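Local coordinates for protein glycerophosphoryl diester phosphodiesterase (PDB 3MZ2) that probably hydrolyses glycerophosphodiesters, releasing an alcohol and glycerol phosphate, at residues E51-T56 against F64-R69. Residues are numbered along the deposited sequence; the frame is centred on the assembly and turned at random.
Sequences ETFENT and FEIDPR
F53 and F64 bring helix 51-56 and strand 64-66 together, the two axes running nearly antiparallel at 165° and 10.8 Å apart at their closest. The F53 and F64 CA atoms, 7.3 Å apart, are the nearest across the pair. The F64 side chain leaves the strand toward the helix: F53 CB sits over one face of its ring, 4.1 Å from the F64 ring centroid in a CH-pi contact, while T56 CB meets the ring edge, 3.8 Å from F64 CE1. With CG anti to its carbonyl carbon (chi1 -49°), F53 extends its own ring along the strand, obliquely to that of F64 with planes at 34°. Its far end then meets I66, F53 CZ lying 3.8 Å from I66 CG2. Replacing F64 by an alanine would probably leave F53 CB and T56 CB without the ring they pack on and open a gap between helix and strand. L78 also touches F53 and I66, and L135 touches F64 and I66. Helix 50-59 is the connection of the beta-alpha-beta unit joining parallel strands 33-36 and 63-70, and this buried interface is the helix-on-strand packing typical of a TIM barrel.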
loop_
_atom_site.group_PDB
_atom_site.type_symbol
_atom_site.label_atom_id
_atom_site.label_comp_id
_atom_site.label_asym_id
_atom_site.label_seq_id
_atom_site.Cartn_x
_atom_site.Cartn_y
_atom_site.Cartn_z
ATOM N N GLU A 51 20.459 1.394 -15.302
ATOM C CA GLU A 51 20.967 2.338 -16.303
ATOM C C GLU A 51 20.532 3.764 -15.967
ATOM O O GLU A 51 21.296 4.722 -16.116
ATOM C CB GLU A 51 20.479 1.914 -17.698
ATOM C CG GLU A 51 21.131 0.629 -18.198
ATOM C CD GLU A 51 20.454 -0.675 -17.733
ATOM O OE1 GLU A 51 19.446 -0.630 -16.993
ATOM O OE2 GLU A 51 20.949 -1.762 -18.115
ATOM N N THR A 52 19.303 3.927 -15.536
ATOM C CA THR A 52 18.824 5.252 -15.182
ATOM C C THR A 52 19.497 5.822 -13.945
ATOM O O THR A 52 19.802 7.018 -13.903
ATOM C CB THR A 52 17.339 5.235 -15.007
ATOM O OG1 THR A 52 16.794 4.571 -16.147
ATOM C CG2 THR A 52 16.793 6.646 -14.923
ATOM N N PHE A 53 19.768 4.970 -12.963
ATOM C CA PHE A 53 20.500 5.419 -11.789
ATOM C C PHE A 53 21.861 5.964 -12.209
ATOM O O PHE A 53 22.283 7.051 -11.770
ATOM C CB PHE A 53 20.731 4.303 -10.738
ATOM C CG PHE A 53 19.515 3.494 -10.355
ATOM C CD1 PHE A 53 18.238 4.033 -10.351
ATOM C CD2 PHE A 53 19.696 2.179 -9.892
ATOM C CE1 PHE A 53 17.174 3.275 -9.936
ATOM C CE2 PHE A 53 18.615 1.393 -9.543
ATOM C CZ PHE A 53 17.355 1.923 -9.559
ATOM N N GLU A 54 22.576 5.174 -13.014
ATOM C CA GLU A 54 23.923 5.548 -13.476
ATOM C C GLU A 54 23.924 6.856 -14.295
ATOM O O GLU A 54 24.792 7.750 -14.102
ATOM C CB GLU A 54 24.507 4.399 -14.312
ATOM C CG GLU A 54 24.717 3.129 -13.528
ATOM C CD GLU A 54 24.826 1.849 -14.378
ATOM O OE1 GLU A 54 24.972 1.940 -15.631
ATOM O OE2 GLU A 54 24.759 0.746 -13.762
ATOM N N ASN A 55 22.971 6.954 -15.208
ATOM C CA ASN A 55 22.773 8.170 -16.001
ATOM C C ASN A 55 22.533 9.379 -15.110
ATOM O O ASN A 55 23.185 10.419 -15.270
ATOM C CB ASN A 55 21.589 8.005 -16.958
ATOM C CG ASN A 55 21.440 9.194 -17.913
ATOM O OD1 ASN A 55 22.370 9.501 -18.662
ATOM N ND2 ASN A 55 20.270 9.827 -17.922
ATOM N N THR A 56 21.647 9.265 -14.143
ATOM C CA THR A 56 21.405 10.393 -13.258
ATOM C C THR A 56 22.687 10.839 -12.543
ATOM O O THR A 56 22.963 12.014 -12.497
ATOM C CB THR A 56 20.307 10.091 -12.221
ATOM O OG1 THR A 56 19.077 9.812 -12.895
ATOM C CG2 THR A 56 20.057 11.259 -11.243
ATOM N N PHE A 64 18.264 7.546 -4.560
ATOM C CA PHE A 64 17.242 6.917 -5.411
ATOM C C PHE A 64 16.181 6.213 -4.569
ATOM O O PHE A 64 16.480 5.308 -3.818
ATOM C CB PHE A 64 17.904 5.930 -6.399
ATOM C CG PHE A 64 18.892 6.604 -7.330
ATOM C CD1 PHE A 64 18.425 7.419 -8.318
ATOM C CD2 PHE A 64 20.232 6.508 -7.147
ATOM C CE1 PHE A 64 19.301 8.066 -9.189
ATOM C CE2 PHE A 64 21.124 7.177 -7.996
ATOM C CZ PHE A 64 20.642 7.997 -9.004
ATOM N N GLU A 65 14.940 6.600 -4.803
ATOM C CA GLU A 65 13.781 5.984 -4.179
ATOM C C GLU A 65 13.312 4.914 -5.162
ATOM O O GLU A 65 13.144 5.192 -6.341
ATOM C CB GLU A 65 12.720 7.059 -3.994
ATOM C CG GLU A 65 11.500 6.522 -3.292
ATOM C CD GLU A 65 10.388 6.068 -4.196
ATOM O OE1 GLU A 65 10.457 6.213 -5.431
ATOM O OE2 GLU A 65 9.402 5.555 -3.618
ATOM N N ILE A 66 13.179 3.668 -4.712
ATOM C CA ILE A 66 12.931 2.549 -5.599
ATOM C C ILE A 66 11.793 1.678 -5.063
ATOM O O ILE A 66 11.388 1.786 -3.881
ATOM C CB ILE A 66 14.256 1.744 -5.828
ATOM C CG1 ILE A 66 14.803 1.187 -4.516
ATOM C CG2 ILE A 66 15.300 2.671 -6.490
ATOM C CD1 ILE A 66 16.098 0.333 -4.612
ATOM N N ASP A 67 11.303 0.792 -5.933
ATOM C CA ASP A 67 10.094 0.003 -5.705
ATOM C C ASP A 67 10.364 -1.517 -5.684
ATOM O O ASP A 67 10.230 -2.187 -6.713
ATOM C CB ASP A 67 9.053 0.314 -6.815
ATOM C CG ASP A 67 8.675 1.783 -6.857
ATOM O OD1 ASP A 67 8.093 2.233 -5.846
ATOM O OD2 ASP A 67 8.946 2.452 -7.869
ATOM N N PRO A 68 10.733 -2.073 -4.513
ATOM C CA PRO A 68 10.960 -3.514 -4.390
ATOM C C PRO A 68 9.649 -4.289 -4.378
ATOM O O PRO A 68 8.683 -3.890 -3.725
ATOM C CB PRO A 68 11.701 -3.677 -3.050
ATOM C CG PRO A 68 11.815 -2.347 -2.451
ATOM C CD PRO A 68 10.987 -1.371 -3.249
ATOM N N ARG A 69 9.603 -5.359 -5.157
ATOM C CA ARG A 69 8.461 -6.245 -5.169
ATOM C C ARG A 69 8.893 -7.655 -5.594
ATOM O O ARG A 69 10.002 -7.888 -6.060
ATOM C CB ARG A 69 7.328 -5.739 -6.084
ATOM C CG ARG A 69 7.663 -5.699 -7.531
ATOM C CD ARG A 69 6.431 -5.541 -8.442
ATOM N NE ARG A 69 5.569 -4.372 -8.141
ATOM C CZ ARG A 69 4.368 -4.453 -7.587
ATOM N NH1 ARG A 69 3.881 -5.614 -7.179
ATOM N NH2 ARG A 69 3.684 -3.337 -7.382
#